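Side-chain contacts in proximal thread matrix protein 1 (Mytilus galloprovincialis, PDB 4CN9), which binds zinc and probably collagen as a structural matrix protein of the mussel byssus, built around two von Willebrand factor type A domains: residues A113-L116 with N117-K120; S153-G156 with A157-G160; V258-S262 with S263-A267; N271-Q274 with L275-N278. One frame throughout, in Å; residues are numbered along the deposited sequence.

Contact 1: A113-L116 with N117-K120; sequences AFPL and NKFK
F119 turns the edge of its ring toward the face of F114, an edge-to-face pair with centroids 5.2 Å apart and planes at 66°. The touching atom is F119 CE2, 3.7 Å from F114 CG and off toward the rim of that ring. F114 takes the rotamer that sets CG between the backbone N and the carbonyl carbon (chi1 55°), which leaves the ring standing where F119 can meet it; the same ring also packs on I125 and I129 of helix 122-130. Phenylalanine suits both places because a flat apolar ring can offer its face to one neighbour and its rim to another. With K118 CG anti to the backbone N (chi1 -177°), the root of the lysine lies over a face of the F119 ring, CG 3.6 Å above its centre; beyond it the chain bends and leads the ammonium end away. K118 CB packs 3.8 Å from P115 CD, and on the P115 ring CG meets N117 OD1 at 3.5 Å.

In the backbone, K118 N donates to P115 O over 3.2 Å, closing a type I turn with L116 and N117 at its corners. One water accepts from F119 N and lies within bonding distance of P115 O; another lies within bonding distance of both L116 O and F119 O. L116 sends its side chain the other way, onto D55 and I57 of strand 54-61. The turn follows a classic beta bulge, in which A113 and F114 both face V103, and together they form a strand-to-helix connection of the von Willebrand factor type A fold.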
ATOM      1  N   ALA A 113       3.512  25.149  -8.135  1.00 19.83           N
ATOM      2  CA  ALA A 113       4.175  26.247  -7.423  1.00 18.58           C
ATOM      3  C   ALA A 113       5.618  26.354  -7.897  1.00 20.76           C
ATOM      4  O   ALA A 113       6.106  27.436  -8.218  1.00 20.75           O
ATOM      5  CB  ALA A 113       4.116  26.045  -5.917  1.00 18.88           C
ATOM      6  N   PHE A 114       6.307  25.225  -7.930  1.00 19.57           N
ATOM      7  CA  PHE A 114       7.630  25.159  -8.538  1.00 17.24           C
ATOM      8  C   PHE A 114       7.934  23.705  -8.875  1.00 18.87           C
ATOM      9  O   PHE A 114       7.473  22.789  -8.184  1.00 17.80           O
ATOM     10  CB  PHE A 114       8.714  25.785  -7.645  1.00 21.13           C
ATOM     11  CG  PHE A 114       8.786  25.211  -6.246  1.00 18.70           C
ATOM     12  CD1 PHE A 114       9.564  24.095  -5.972  1.00 20.21           C
ATOM     13  CD2 PHE A 114       8.081  25.799  -5.207  1.00 20.84           C
ATOM     14  CE1 PHE A 114       9.629  23.574  -4.686  1.00 18.74           C
ATOM     15  CE2 PHE A 114       8.143  25.292  -3.937  1.00 21.02           C
ATOM     16  CZ  PHE A 114       8.918  24.172  -3.671  1.00 18.64           C
ATOM     17  N   PRO A 115       8.660  23.484  -9.976  1.00 19.92           N
ATOM     18  CA  PRO A 115       9.061  22.145 -10.413  1.00 18.98           C
ATOM     19  C   PRO A 115      10.273  21.600  -9.648  1.00 19.10           C
ATOM     20  O   PRO A 115      10.964  22.351  -8.961  1.00 19.22           O
ATOM     21  CB  PRO A 115       9.437  22.364 -11.880  1.00 21.36           C
ATOM     22  CG  PRO A 115       9.930  23.774 -11.922  1.00 22.59           C
ATOM     23  CD  PRO A 115       9.088  24.527 -10.933  1.00 22.39           C
ATOM     24  N   LEU A 116      10.520  20.298  -9.790  1.00 19.74           N
ATOM     25  CA  LEU A 116      11.688  19.640  -9.197  1.00 18.21           C
ATOM     26  C   LEU A 116      13.012  20.351  -9.509  1.00 21.65           C
ATOM     27  O   LEU A 116      13.902  20.405  -8.671  1.00 22.75           O
ATOM     28  CB  LEU A 116      11.777  18.188  -9.693  1.00 15.62           C
ATOM     29  CG  LEU A 116      10.688  17.234  -9.193  1.00 19.78           C
ATOM     30  CD1 LEU A 116      10.638  16.010 -10.090  1.00 18.47           C
ATOM     31  CD2 LEU A 116      10.918  16.824  -7.741  1.00 18.50           C
ATOM     32  N   ASN A 117      13.156  20.875 -10.724  1.00 23.26           N
ATOM     33  CA  ASN A 117      14.454  21.416 -11.120  1.00 25.71           C
ATOM     34  C   ASN A 117      14.627  22.907 -10.857  1.00 26.54           C
ATOM     35  O   ASN A 117      15.640  23.474 -11.243  1.00 27.84           O
ATOM     36  CB  ASN A 117      14.775  21.084 -12.588  1.00 25.25           C
ATOM     37  CG  ASN A 117      13.785  21.689 -13.574  1.00 26.63           C
ATOM     38  OD1 ASN A 117      12.903  22.475 -13.209  1.00 23.72           O
ATOM     39  ND2 ASN A 117      13.941  21.329 -14.850  1.00 28.10           N
ATOM     40  N   LYS A 118      13.661  23.542 -10.189  1.00 22.52           N
ATOM     41  CA  LYS A 118      13.736  24.992  -9.961  1.00 25.95           C
ATOM     42  C   LYS A 118      14.821  25.403  -8.964  1.00 31.14           C
ATOM     43  O   LYS A 118      15.612  26.299  -9.243  1.00 25.04           O
ATOM     44  CB  LYS A 118      12.396  25.545  -9.489  1.00 25.14           C
ATOM     45  CG  LYS A 118      12.366  27.070  -9.302  1.00 25.88           C
ATOM     46  CD  LYS A 118      12.238  27.786 -10.619  1.00 34.40           C
ATOM     47  CE  LYS A 118      11.567  29.147 -10.466  1.00 53.34           C
ATOM     48  NZ  LYS A 118      11.304  29.783 -11.799  1.00 56.60           N
ATOM     49  N   PHE A 119      14.844  24.764  -7.796  1.00 25.84           N
ATOM     50  CA  PHE A 119      15.732  25.192  -6.718  1.00 28.17           C
ATOM     51  C   PHE A 119      16.766  24.122  -6.413  1.00 32.35           C
ATOM     52  O   PHE A 119      16.532  22.938  -6.656  1.00 32.80           O
ATOM     53  CB  PHE A 119      14.934  25.519  -5.456  1.00 27.18           C
ATOM     54  CG  PHE A 119      13.933  26.626  -5.639  1.00 24.92           C
ATOM     55  CD1 PHE A 119      14.345  27.905  -5.982  1.00 29.70           C
ATOM     56  CD2 PHE A 119      12.585  26.394  -5.452  1.00 26.53           C
ATOM     57  CE1 PHE A 119      13.426  28.927  -6.142  1.00 29.98           C
ATOM     58  CE2 PHE A 119      11.662  27.406  -5.596  1.00 26.10           C
ATOM     59  CZ  PHE A 119      12.079  28.680  -5.941  1.00 32.62           C
ATOM     60  N   LYS A 120      17.906  24.550  -5.871  1.00 30.81           N
ATOM     61  CA  LYS A 120      19.061  23.678  -5.724  1.00 33.23           C
ATOM     62  C   LYS A 120      19.571  23.566  -4.281  1.00 33.50           C
ATOM     63  O   LYS A 120      20.486  22.792  -4.011  1.00 40.72           O
ATOM     64  CB  LYS A 120      20.175  24.172  -6.646  1.00 38.56           C
ATOM     65  CG  LYS A 120      19.788  24.165  -8.127  1.00 40.22           C
ATOM     66  CD  LYS A 120      20.233  22.872  -8.804  1.00 51.11           C
ATOM     67  CE  LYS A 120      19.982  22.886 -10.311  1.00 52.00           C
ATOM     68  NZ  LYS A 120      18.575  22.553 -10.672  1.00 37.95           N
TER
HETATM   69  O   HOH W   1      12.935  22.973  -6.760  1.00 21.81           O
HETATM   70  O   HOH W   2      14.601  20.593  -5.949  1.00 20.01           O

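Contact 2: S153-G156 with A157-G160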
ATOM      1  N   SER A 153       4.747  16.676 -13.434  1.00 19.61           N
ATOM      2  CA  SER A 153       5.662  16.884 -12.307  1.00 21.26           C
ATOM      3  C   SER A 153       6.894  15.994 -12.339  1.00 18.94           C
ATOM      4  O   SER A 153       7.974  16.422 -11.924  1.00 19.44           O
ATOM      5  CB  SER A 153       4.940  16.678 -10.980  1.00 18.70           C
ATOM      6  OG  SER A 153       3.813  17.503 -10.885  1.00 19.34           O
ATOM      7  N   PHE A 154       6.734  14.756 -12.795  1.00 16.76           N
ATOM      8  CA  PHE A 154       7.852  13.824 -12.874  1.00 17.42           C
ATOM      9  C   PHE A 154       8.446  13.744 -14.270  1.00 24.02           C
ATOM     10  O   PHE A 154       9.314  12.905 -14.527  1.00 21.48           O
ATOM     11  CB  PHE A 154       7.411  12.435 -12.415  1.00 22.50           C
ATOM     12  CG  PHE A 154       7.249  12.321 -10.930  1.00 18.76           C
ATOM     13  CD1 PHE A 154       8.355  12.405 -10.091  1.00 22.01           C
ATOM     14  CD2 PHE A 154       6.005  12.153 -10.367  1.00 17.21           C
ATOM     15  CE1 PHE A 154       8.212  12.298  -8.708  1.00 20.28           C
ATOM     16  CE2 PHE A 154       5.856  12.041  -8.989  1.00 18.61           C
ATOM     17  CZ  PHE A 154       6.964  12.124  -8.160  1.00 16.46           C
ATOM     18  N   SER A 155       8.011  14.623 -15.178  1.00 24.45           N
ATOM     19  CA  SER A 155       8.529  14.567 -16.552  1.00 25.92           C
ATOM     20  C   SER A 155       9.962  15.077 -16.626  1.00 20.99           C
ATOM     21  O   SER A 155      10.390  15.883 -15.798  1.00 22.03           O
ATOM     22  CB  SER A 155       7.633  15.350 -17.525  1.00 22.02           C
ATOM     23  OG  SER A 155       7.690  16.755 -17.301  1.00 23.26           O
ATOM     24  N   GLY A 156      10.699  14.601 -17.626  1.00 25.53           N
ATOM     25  CA  GLY A 156      12.009  15.137 -17.940  1.00 22.72           C
ATOM     26  C   GLY A 156      12.024  16.656 -17.972  1.00 23.31           C
ATOM     27  O   GLY A 156      12.958  17.285 -17.493  1.00 24.76           O
ATOM     28  N   ALA A 157      10.980  17.251 -18.531  1.00 24.13           N
ATOM     29  CA  ALA A 157      10.937  18.704 -18.716  1.00 23.47           C
ATOM     30  C   ALA A 157      10.947  19.470 -17.387  1.00 27.91           C
ATOM     31  O   ALA A 157      11.374  20.627 -17.343  1.00 26.50           O
ATOM     32  CB  ALA A 157       9.714  19.086 -19.529  1.00 24.28           C
ATOM     33  N   GLU A 158      10.466  18.842 -16.312  1.00 20.69           N
ATOM     34  CA  GLU A 158      10.441  19.490 -14.996  1.00 19.88           C
ATOM     35  C   GLU A 158      11.539  18.960 -14.064  1.00 23.12           C
ATOM     36  O   GLU A 158      11.581  19.320 -12.888  1.00 23.40           O
ATOM     37  CB  GLU A 158       9.058  19.349 -14.331  1.00 21.86           C
ATOM     38  CG  GLU A 158       7.928  20.052 -15.100  1.00 21.45           C
ATOM     39  CD  GLU A 158       6.685  20.343 -14.248  1.00 24.03           C
ATOM     40  OE1 GLU A 158       6.742  20.264 -12.995  1.00 20.35           O
ATOM     41  OE2 GLU A 158       5.639  20.669 -14.845  1.00 21.00           O
ATOM     42  N   GLY A 159      12.419  18.106 -14.586  1.00 22.75           N
ATOM     43  CA  GLY A 159      13.559  17.632 -13.818  1.00 24.04           C
ATOM     44  C   GLY A 159      13.460  16.200 -13.316  1.00 21.84           C
ATOM     45  O   GLY A 159      14.365  15.705 -12.637  1.00 25.24           O
ATOM     46  N   GLY A 160      12.373  15.521 -13.648  1.00 19.56           N
ATOM     47  CA  GLY A 160      12.180  14.154 -13.205  1.00 22.76           C
ATOM     48  C   GLY A 160      12.707  13.165 -14.225  1.00 26.86           C
ATOM     49  O   GLY A 160      13.216  13.562 -15.267  1.00 28.54           O
TER
HETATM   50  O   HOH W   3       8.171  19.028 -11.069  1.00 17.27           O
HETATM   51  O   HOH W   4       4.757  20.224 -11.340  1.00 19.83           O
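S155 O accepts two backbone bonds, from E158 N at 3.0 Å and G160 N at 2.9 Å, which reach it from opposite faces of its carbonyl plane, while G159 N bonds to G156 O at 3.1 Å in the short 3-10 turn that follows helix 142-153. The glycines fit this tight path: G159 has a positive phi (106°), costly for a residue with a side chain, and a CB on G160 would run into F154 O, which instead lies 3.4 Å from G160 CA. S155 OG bonds to N152 O near the end of the helix, and E158 CG lies 4.0 Å from S155 OG. E158 sets CG beside its own backbone N (chi1 -64°) and then runs extended, bringing OE1 back over S153. No direct bond joins the side chains of E158 and S153. One water donates to E158 OE1 and to S153 O, each at 2.7 Å; a second donates to OE1 and also bonds S153 OG. The carboxylate is therefore tied to the helix end through solvent, an arrangement in which two water protons would be expected to ease its negative charge without any cationic partner from the two segments.

Contact 3: V258-S262 with S263-A267; sequences VFDAS and SSINA
S262 grips S264 and I265 in the DxSxS loop D260-S264, the sequence signature of the MIDAS motif, here in the second von Willebrand factor type A domain. The matching S63 and S65, with D174 (equivalent to D370), hold zinc in the first domain; no metal is seen at this loop. S262 OG lies beside its own carbonyl carbon, anti to the backbone N (chi1 163°), and from there accepts from S264 N at 2.9 Å along a nearly straight bond (167°), an ST turn. The carbonyl of the same serine receives I265 N at 3.2 Å, closing a type I turn, and a water that accepts from N266 N donates to S262 O at 2.8 Å. Serine suits the position because its short hydroxyl can reach a main-chain amide only two residues on. D260, at the end of strand 253-260, builds a matching Asx turn: OD1 is met almost head-on by S262 N at 2.8 Å. I265 CG1 and CD1 pack along one side of this carboxylate, CD1 3.6 Å from D260 CG. CD1 is also modelled 2.9 Å from D260 O, too close to trust in detail; that buried carbonyl has no hydrogen-bond partner in the model.

The next shell fixes these groups. Replacing D260 by a leucine would probably leave the amides of S262 and D370 without their acceptor and the loop less firmly tied to the neighbouring strand end. S262 OG has a weak bond to I333 O. D260 OD2 bonds to D370 N, and D370 OD2 in turn holds S264 OG.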
ATOM      1  N   VAL A 258      -3.740 -18.457   3.223  1.00 15.54           N
ATOM      2  CA  VAL A 258      -4.907 -18.607   4.069  1.00 14.28           C
ATOM      3  C   VAL A 258      -6.051 -18.873   3.120  1.00 14.87           C
ATOM      4  O   VAL A 258      -6.537 -17.947   2.452  1.00 14.84           O
ATOM      5  CB  VAL A 258      -5.173 -17.337   4.872  1.00 16.42           C
ATOM      6  CG1 VAL A 258      -6.423 -17.495   5.727  1.00 17.10           C
ATOM      7  CG2 VAL A 258      -3.949 -16.998   5.739  1.00 15.02           C
ATOM      8  N   PHE A 259      -6.451 -20.132   3.005  1.00 14.48           N
ATOM      9  CA  PHE A 259      -7.424 -20.474   1.980  1.00 16.32           C
ATOM     10  C   PHE A 259      -8.633 -21.320   2.378  1.00 17.54           C
ATOM     11  O   PHE A 259      -8.615 -22.100   3.328  1.00 14.91           O
ATOM     12  CB  PHE A 259      -6.740 -21.065   0.756  1.00 18.45           C
ATOM     13  CG  PHE A 259      -6.143 -22.415   0.947  1.00 19.90           C
ATOM     14  CD1 PHE A 259      -6.893 -23.566   0.703  1.00 26.08           C
ATOM     15  CD2 PHE A 259      -4.797 -22.557   1.269  1.00 25.54           C
ATOM     16  CE1 PHE A 259      -6.326 -24.830   0.843  1.00 26.91           C
ATOM     17  CE2 PHE A 259      -4.221 -23.816   1.405  1.00 24.98           C
ATOM     18  CZ  PHE A 259      -4.984 -24.956   1.191  1.00 26.53           C
ATOM     19  N   ASP A 260      -9.679 -21.086   1.591  1.00 17.01           N
ATOM     20  CA  ASP A 260     -10.994 -21.670   1.702  1.00 18.50           C
ATOM     21  C   ASP A 260     -10.908 -23.175   1.496  1.00 20.21           C
ATOM     22  O   ASP A 260     -10.351 -23.642   0.501  1.00 20.53           O
ATOM     23  CB  ASP A 260     -11.842 -21.008   0.612  1.00 18.14           C
ATOM     24  CG  ASP A 260     -13.288 -21.425   0.615  1.00 21.27           C
ATOM     25  OD1 ASP A 260     -13.690 -22.359   1.343  1.00 20.81           O
ATOM     26  OD2 ASP A 260     -14.039 -20.776  -0.159  1.00 22.18           O
ATOM     27  N   ALA A 261     -11.441 -23.927   2.456  1.00 17.00           N
ATOM     28  CA  ALA A 261     -11.492 -25.388   2.353  1.00 19.43           C
ATOM     29  C   ALA A 261     -12.915 -25.908   2.538  1.00 22.63           C
ATOM     30  O   ALA A 261     -13.119 -27.075   2.870  1.00 26.76           O
ATOM     31  CB  ALA A 261     -10.548 -26.035   3.362  1.00 22.17           C
ATOM     32  N   SER A 262     -13.880 -25.025   2.306  1.00 20.56           N
ATOM     33  CA  SER A 262     -15.306 -25.340   2.329  1.00 21.93           C
ATOM     34  C   SER A 262     -15.717 -26.364   1.269  1.00 25.69           C
ATOM     35  O   SER A 262     -15.103 -26.472   0.209  1.00 21.67           O
ATOM     36  CB  SER A 262     -16.108 -24.053   2.086  1.00 25.08           C
ATOM     37  OG  SER A 262     -17.448 -24.348   1.723  1.00 37.35           O
ATOM     38  N   SER A 263     -16.783 -27.099   1.560  1.00 27.68           N
ATOM     39  CA  SER A 263     -17.301 -28.110   0.652  1.00 32.36           C
ATOM     40  C   SER A 263     -17.866 -27.450  -0.594  1.00 30.26           C
ATOM     41  O   SER A 263     -18.115 -28.108  -1.594  1.00 36.18           O
ATOM     42  CB  SER A 263     -18.409 -28.908   1.342  1.00 34.91           C
ATOM     43  OG  SER A 263     -19.477 -28.045   1.686  1.00 35.97           O
ATOM     44  N   SER A 264     -18.063 -26.140  -0.527  1.00 30.71           N
ATOM     45  CA  SER A 264     -18.627 -25.399  -1.639  1.00 32.74           C
ATOM     46  C   SER A 264     -17.672 -25.332  -2.825  1.00 34.67           C
ATOM     47  O   SER A 264     -18.109 -25.155  -3.957  1.00 35.21           O
ATOM     48  CB  SER A 264     -18.970 -23.972  -1.206  1.00 35.39           C
ATOM     49  OG  SER A 264     -17.827 -23.131  -1.283  1.00 38.06           O
ATOM     50  N   ILE A 265     -16.371 -25.454  -2.571  1.00 25.53           N
ATOM     51  CA  ILE A 265     -15.392 -25.250  -3.631  1.00 26.97           C
ATOM     52  C   ILE A 265     -15.587 -26.241  -4.771  1.00 28.71           C
ATOM     53  O   ILE A 265     -15.537 -25.855  -5.929  1.00 25.90           O
ATOM     54  CB  ILE A 265     -13.954 -25.326  -3.119  1.00 26.24           C
ATOM     55  CG1 ILE A 265     -13.665 -24.111  -2.232  1.00 28.95           C
ATOM     56  CG2 ILE A 265     -12.963 -25.359  -4.296  1.00 25.43           C
ATOM     57  CD1 ILE A 265     -12.284 -24.082  -1.667  1.00 30.00           C
ATOM     58  N   ASN A 266     -15.810 -27.508  -4.438  1.00 28.68           N
ATOM     59  CA  ASN A 266     -15.939 -28.546  -5.459  1.00 29.24           C
ATOM     60  C   ASN A 266     -17.373 -28.861  -5.836  1.00 36.90           C
ATOM     61  O   ASN A 266     -17.631 -29.926  -6.388  1.00 43.21           O
ATOM     62  CB  ASN A 266     -15.247 -29.826  -5.005  1.00 28.99           C
ATOM     63  CG  ASN A 266     -13.774 -29.818  -5.304  1.00 25.49           C
ATOM     64  OD1 ASN A 266     -13.278 -28.918  -5.975  1.00 25.83           O
ATOM     65  ND2 ASN A 266     -13.059 -30.815  -4.804  1.00 31.09           N
ATOM     66  N   ALA A 267     -18.293 -27.938  -5.557  1.00 36.58           N
ATOM     67  CA  ALA A 267     -19.719 -28.159  -5.819  1.00 43.97           C
ATOM     68  C   ALA A 267     -20.068 -28.127  -7.308  1.00 45.90           C
ATOM     69  O   ALA A 267     -20.748 -29.022  -7.810  1.00 48.06           O
ATOM     70  CB  ALA A 267     -20.565 -27.131  -5.065  1.00 39.65           C
TER
HETATM   71  O   HOH W   5     -14.905 -28.303  -1.886  1.00 31.21           O

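Contact 4: N271-Q274 with L275-N278; sequences NNYQ and LMKN
Helix 272-285, the helical arm of a beta-alpha-beta unit between strands 253-260 and 295-302, brings Y273 against M276 and K277 near its N-terminal end. Regular i to i+4 backbone bonds run through the segment, among them L275 N to N271 O at 3.0 Å. With CG anti to the backbone N (chi1 -165°), the tyrosine ring lies along the helix flank: M276 CE comes obliquely to 3.5 Å from CD1 on one side of the ring, K277 CE obliquely to 3.3 Å from CE2 on the other. Methionine suits the buried side, where it also meets F259 of the strand beneath; lysine offers methylenes to the ring and still delivers NZ to the carbonyls of D326 and V328. L275 CG rests 3.4 Å from N271 O.

On the outer side, Q274 bends at chi2 (63°) so that NE2 donates to N278 OD1 at 2.9 Å. N278 OD1 lies close to the plane of the Q274 amide, whereas NE2 comes from above the N278 carbonyl plane; the two amides are 60° apart. A valine in place of N278 would probably leave K281 NZ without this acceptor and the Q274 amide held by D326 alone among these partners. N278 OD1 thus takes two donors, Q274 NE2 and K281 NZ; the lysine's positive charge is probably partly offset by the carbonyl dipole, while D326 OD1 holds the other hydrogen of Q274 NE2.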
ATOM      1  N   ASN A 271     -12.809 -30.343 -10.062  1.00 28.43           N
ATOM      2  CA  ASN A 271     -11.419 -29.930 -10.239  1.00 27.47           C
ATOM      3  C   ASN A 271     -11.020 -28.695  -9.434  1.00 23.80           C
ATOM      4  O   ASN A 271      -9.843 -28.386  -9.358  1.00 23.64           O
ATOM      5  CB  ASN A 271     -11.128 -29.559 -11.697  1.00 29.79           C
ATOM      6  CG  ASN A 271     -11.337 -30.700 -12.653  1.00 36.44           C
ATOM      7  OD1 ASN A 271     -10.492 -31.595 -12.766  1.00 33.76           O
ATOM      8  ND2 ASN A 271     -12.456 -30.657 -13.390  1.00 37.10           N
ATOM      9  N   ASN A 272     -11.984 -27.972  -8.878  1.00 22.97           N
ATOM     10  CA  ASN A 272     -11.696 -26.624  -8.378  1.00 23.90           C
ATOM     11  C   ASN A 272     -10.609 -26.620  -7.310  1.00 23.71           C
ATOM     12  O   ASN A 272      -9.676 -25.814  -7.352  1.00 19.96           O
ATOM     13  CB  ASN A 272     -12.965 -25.957  -7.848  1.00 23.17           C
ATOM     14  CG  ASN A 272     -13.872 -25.458  -8.966  1.00 23.90           C
ATOM     15  OD1 ASN A 272     -13.442 -25.328 -10.107  1.00 22.15           O
ATOM     16  ND2 ASN A 272     -15.118 -25.161  -8.634  1.00 25.15           N
ATOM     17  N   TYR A 273     -10.730 -27.533  -6.361  1.00 23.90           N
ATOM     18  CA  TYR A 273      -9.853 -27.538  -5.207  1.00 20.73           C
ATOM     19  C   TYR A 273      -8.428 -27.837  -5.652  1.00 22.25           C
ATOM     20  O   TYR A 273      -7.481 -27.215  -5.179  1.00 21.35           O
ATOM     21  CB  TYR A 273     -10.355 -28.566  -4.202  1.00 24.78           C
ATOM     22  CG  TYR A 273      -9.775 -28.438  -2.819  1.00 26.28           C
ATOM     23  CD1 TYR A 273      -9.954 -27.286  -2.063  1.00 27.05           C
ATOM     24  CD2 TYR A 273      -9.054 -29.480  -2.267  1.00 31.82           C
ATOM     25  CE1 TYR A 273      -9.419 -27.188  -0.779  1.00 27.48           C
ATOM     26  CE2 TYR A 273      -8.535 -29.399  -1.009  1.00 32.99           C
ATOM     27  CZ  TYR A 273      -8.709 -28.255  -0.270  1.00 32.29           C
ATOM     28  OH  TYR A 273      -8.157 -28.210   0.986  1.00 39.21           O
ATOM     29  N   GLN A 274      -8.260 -28.772  -6.586  1.00 20.47           N
ATOM     30  CA  GLN A 274      -6.920 -29.039  -7.102  1.00 22.26           C
ATOM     31  C   GLN A 274      -6.371 -27.870  -7.916  1.00 19.56           C
ATOM     32  O   GLN A 274      -5.165 -27.623  -7.924  1.00 20.79           O
ATOM     33  CB  GLN A 274      -6.891 -30.307  -7.956  1.00 24.80           C
ATOM     34  CG  GLN A 274      -5.476 -30.723  -8.345  1.00 26.68           C
ATOM     35  CD  GLN A 274      -4.635 -31.063  -7.132  1.00 30.60           C
ATOM     36  OE1 GLN A 274      -5.113 -31.713  -6.198  1.00 34.46           O
ATOM     37  NE2 GLN A 274      -3.388 -30.607  -7.122  1.00 28.59           N
ATOM     38  N   LEU A 275      -7.244 -27.170  -8.634  1.00 17.74           N
ATOM     39  CA  LEU A 275      -6.812 -26.004  -9.397  1.00 19.01           C
ATOM     40  C   LEU A 275      -6.257 -24.937  -8.439  1.00 19.78           C
ATOM     41  O   LEU A 275      -5.229 -24.304  -8.702  1.00 17.13           O
ATOM     42  CB  LEU A 275      -7.958 -25.452 -10.246  1.00 23.51           C
ATOM     43  CG  LEU A 275      -8.320 -26.250 -11.510  1.00 22.19           C
ATOM     44  CD1 LEU A 275      -9.591 -25.707 -12.133  1.00 25.64           C
ATOM     45  CD2 LEU A 275      -7.178 -26.234 -12.521  1.00 26.51           C
ATOM     46  N   MET A 276      -6.929 -24.766  -7.308  1.00 19.53           N
ATOM     47  CA  MET A 276      -6.481 -23.825  -6.294  1.00 20.19           C
ATOM     48  C   MET A 276      -5.142 -24.252  -5.680  1.00 18.74           C
ATOM     49  O   MET A 276      -4.237 -23.429  -5.504  1.00 19.91           O
ATOM     50  CB  MET A 276      -7.570 -23.670  -5.212  1.00 16.96           C
ATOM     51  CG  MET A 276      -7.271 -22.600  -4.171  1.00 21.23           C
ATOM     52  SD  MET A 276      -8.579 -22.527  -2.902  1.00 29.68           S
ATOM     53  CE  MET A 276      -8.460 -24.170  -2.234  1.00 26.83           C
ATOM     54  N   LYS A 277      -4.991 -25.537  -5.380  1.00 19.47           N
ATOM     55  CA  LYS A 277      -3.709 -26.031  -4.887  1.00 18.80           C
ATOM     56  C   LYS A 277      -2.586 -25.804  -5.901  1.00 20.73           C
ATOM     57  O   LYS A 277      -1.480 -25.393  -5.533  1.00 20.89           O
ATOM     58  CB  LYS A 277      -3.799 -27.512  -4.535  1.00 22.62           C
ATOM     59  CG  LYS A 277      -4.647 -27.814  -3.322  1.00 23.86           C
ATOM     60  CD  LYS A 277      -4.839 -29.319  -3.196  1.00 27.14           C
ATOM     61  CE  LYS A 277      -5.336 -29.710  -1.833  1.00 29.21           C
ATOM     62  NZ  LYS A 277      -5.631 -31.183  -1.782  1.00 32.29           N
ATOM     63  N   ASN A 278      -2.857 -26.063  -7.181  1.00 21.50           N
ATOM     64  CA  ASN A 278      -1.835 -25.874  -8.203  1.00 21.50           C
ATOM     65  C   ASN A 278      -1.411 -24.411  -8.278  1.00 20.59           C
ATOM     66  O   ASN A 278      -0.245 -24.109  -8.498  1.00 21.37           O
ATOM     67  CB  ASN A 278      -2.326 -26.339  -9.573  1.00 22.10           C
ATOM     68  CG  ASN A 278      -2.466 -27.857  -9.673  1.00 24.84           C
ATOM     69  OD1 ASN A 278      -2.076 -28.603  -8.769  1.00 24.60           O
ATOM     70  ND2 ASN A 278      -3.013 -28.317 -10.793  1.00 24.68           N
TER

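Overall arrangement
The four contacts form two pairs, one in each A-type domain. Contacts 1 and 2 touch, N117 N probably bonding to E158 O and L116 packing on S153, so a strand-to-helix loop and a helix-to-strand loop lean on one another. Contacts 3 and 4 follow in one beta-alpha-beta unit and join where N266 OD1 meets Y273 N and N272 ND2 meets I265 O. The pairs are far apart, with contacts 1 and 3 about 55 Å between centres. Contact 3 is buried and relies on hydroxyl and carboxylate bonds to backbone amides; the other three are partly buried. Contact 1 mixes aromatic packing with water, contact 2 is glycine turns and solvent, and contact 4 divides a packed helix face from an amide-bearing outer one.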